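Local coordinates for lantibiotic dehydratase (Microbispora corallina, PDB 5EHK), which probably uses glutamyl-tRNA to dehydrate serine and threonine residues of the precursor peptide during biosynthesis of the lantibiotic NAI-107, at residues Ala845-His849 / Gly881-Glu885. Residues are numbered along the deposited sequence; the frame is centred on the assembly and turned at random.
Sequences AGIEH and GLLPE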
ATOM      1  N   ALA A 845      28.953 -20.183  24.871  1.00 19.50           N
ATOM      2  CA  ALA A 845      29.467 -21.095  23.869  1.00 25.05           C
ATOM      3  C   ALA A 845      30.537 -20.418  23.036  1.00 22.53           C
ATOM      4  O   ALA A 845      31.591 -20.991  22.786  1.00 27.83           O
ATOM      5  CB  ALA A 845      28.353 -21.623  22.987  1.00 21.50           C
ATOM      6  N   GLY A 846      30.277 -19.184  22.636  1.00 19.24           N
ATOM      7  CA  GLY A 846      31.224 -18.447  21.817  1.00 26.50           C
ATOM      8  C   GLY A 846      32.575 -18.264  22.482  1.00 26.93           C
ATOM      9  O   GLY A 846      33.622 -18.311  21.833  1.00 25.25           O
ATOM     10  N   ILE A 847      32.538 -18.032  23.785  1.00 20.67           N
ATOM     11  CA  ILE A 847      33.744 -17.870  24.566  1.00 25.20           C
ATOM     12  C   ILE A 847      34.578 -19.149  24.604  1.00 33.07           C
ATOM     13  O   ILE A 847      35.752 -19.126  24.237  1.00 36.78           O
ATOM     14  CB  ILE A 847      33.420 -17.282  25.969  1.00 30.96           C
ATOM     15  CG1 ILE A 847      33.303 -15.755  25.851  1.00 22.87           C
ATOM     16  CG2 ILE A 847      34.475 -17.676  27.010  1.00 26.51           C
ATOM     17  CD1 ILE A 847      32.317 -15.147  26.816  1.00 24.99           C
ATOM     18  N   GLU A 848      33.976 -20.275  24.979  1.00 32.96           N
ATOM     19  CA  GLU A 848      34.736 -21.521  25.038  1.00 35.52           C
ATOM     20  C   GLU A 848      35.221 -21.982  23.652  1.00 34.97           C
ATOM     21  O   GLU A 848      35.936 -22.992  23.548  1.00 39.89           O
ATOM     22  CB  GLU A 848      33.935 -22.668  25.666  1.00 48.67           C
ATOM     23  CG  GLU A 848      33.071 -23.447  24.637  1.00 52.42           C
ATOM     24  CD  GLU A 848      32.497 -24.772  25.162  1.00 56.76           C
ATOM     25  OE1 GLU A 848      32.690 -25.096  26.362  1.00 71.10           O
ATOM     26  OE2 GLU A 848      31.883 -25.503  24.347  1.00 50.87           O
ATOM     27  N   HIS A 849      34.836 -21.276  22.594  1.00 24.36           N
ATOM     28  CA  HIS A 849      35.357 -21.605  21.267  1.00 27.95           C
ATOM     29  C   HIS A 849      36.251 -20.472  20.781  1.00 26.29           C
ATOM     30  O   HIS A 849      36.598 -20.379  19.599  1.00 20.78           O
ATOM     31  CB  HIS A 849      34.232 -21.850  20.277  1.00 29.26           C
ATOM     32  CG  HIS A 849      33.561 -23.168  20.455  1.00 25.76           C
ATOM     33  ND1 HIS A 849      33.903 -24.278  19.722  1.00 24.69           N
ATOM     34  CD2 HIS A 849      32.552 -23.550  21.273  1.00 30.69           C
ATOM     35  CE1 HIS A 849      33.142 -25.293  20.088  1.00 26.99           C
ATOM     36  NE2 HIS A 849      32.315 -24.879  21.030  1.00 30.19           N
ATOM     37  N   GLY A 881      33.496 -25.458  15.063  1.00 32.80           N
ATOM     38  CA  GLY A 881      33.322 -25.710  16.479  1.00 32.19           C
ATOM     39  C   GLY A 881      32.100 -25.017  17.037  1.00 32.00           C
ATOM     40  O   GLY A 881      31.170 -25.678  17.505  1.00 34.65           O
ATOM     41  N   LEU A 882      32.098 -23.688  16.970  1.00 29.59           N
ATOM     42  CA  LEU A 882      31.032 -22.882  17.544  1.00 24.80           C
ATOM     43  C   LEU A 882      29.718 -23.047  16.819  1.00 27.70           C
ATOM     44  O   LEU A 882      28.690 -23.247  17.455  1.00 28.45           O
ATOM     45  CB  LEU A 882      31.400 -21.406  17.562  1.00 26.63           C
ATOM     46  CG  LEU A 882      30.257 -20.496  18.018  1.00 23.25           C
ATOM     47  CD1 LEU A 882      29.843 -20.856  19.442  1.00 24.15           C
ATOM     48  CD2 LEU A 882      30.689 -19.031  17.937  1.00 18.81           C
ATOM     49  N   LEU A 883      29.742 -22.957  15.495  1.00 29.22           N
ATOM     50  CA  LEU A 883      28.494 -22.989  14.734  1.00 30.26           C
ATOM     51  C   LEU A 883      27.601 -24.197  15.004  1.00 26.11           C
ATOM     52  O   LEU A 883      26.399 -24.033  15.200  1.00 25.70           O
ATOM     53  CB  LEU A 883      28.744 -22.869  13.240  1.00 32.49           C
ATOM     54  CG  LEU A 883      27.432 -22.902  12.474  1.00 25.08           C
ATOM     55  CD1 LEU A 883      26.630 -21.653  12.801  1.00 26.96           C
ATOM     56  CD2 LEU A 883      27.766 -22.941  11.024  1.00 32.40           C
ATOM     57  N   PRO A 884      28.179 -25.407  15.042  1.00 29.38           N
ATOM     58  CA  PRO A 884      27.271 -26.530  15.271  1.00 25.00           C
ATOM     59  C   PRO A 884      26.788 -26.634  16.712  1.00 25.71           C
ATOM     60  O   PRO A 884      25.704 -27.181  16.936  1.00 30.10           O
ATOM     61  CB  PRO A 884      28.127 -27.744  14.904  1.00 24.88           C
ATOM     62  CG  PRO A 884      29.193 -27.197  14.020  1.00 29.73           C
ATOM     63  CD  PRO A 884      29.501 -25.868  14.587  1.00 30.61           C
ATOM     64  N   GLU A 885      27.538 -26.112  17.674  1.00 22.76           N
ATOM     65  CA  GLU A 885      27.031 -26.122  19.040  1.00 22.31           C
ATOM     66  C   GLU A 885      25.835 -25.178  19.120  1.00 22.99           C
ATOM     67  O   GLU A 885      24.777 -25.539  19.632  1.00 22.33           O
ATOM     68  CB  GLU A 885      28.118 -25.746  20.050  1.00 22.72           C
ATOM     69  CG  GLU A 885      27.587 -25.612  21.470  1.00 23.74           C
ATOM     70  CD  GLU A 885      28.674 -25.486  22.538  1.00 33.10           C
ATOM     71  OE1 GLU A 885      29.884 -25.496  22.185  1.00 29.92           O
ATOM     72  OE2 GLU A 885      28.301 -25.347  23.735  1.00 31.89           O
TER
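OE1 of Glu885 accepts a hydrogen bond from His849 and yet also lies near a second carboxylate oxygen, OE2 of Glu848. The two carboxylates come close with their planes far from parallel; a shared proton or a charged His849 could ease their meeting, though the resolution does not settle this. The hydrogen bond itself runs from NE2 of His849 to OE1 of Glu885 at 2.8 Å, moderately bent at 145°. The acceptor stays close to the ring plane, while the carboxylate is turned 70° against that plane. Glu885 spans the gap because its chain is fully extended, CG anti to the backbone N (chi1 174°), and its other oxygen, OE2, comes to rest 3.8 Å from CB of Ala845.

The contact joins residues 845-849, on helix 839-848, to helix 875-895, two helices of the lantibiotic dehydratase C-terminal region that are linked in sequence by the antiparallel strands 853-861 and 864-872. The imidazole lies against the Gly881-Leu882 backbone, with CE1 of His849 3.2 Å from the carbonyl carbon of Gly881. The backbone N of Leu882 sits over one ring face, offset toward the rim. Alongside, CD1 of Leu882 packs against the Ala845-Gly846 backbone, 3.6 Å from N of Gly846, and lies 3.9 Å from CB of Ala845. Leu883, facing away from this interface, packs on Trp879 of the second subunit.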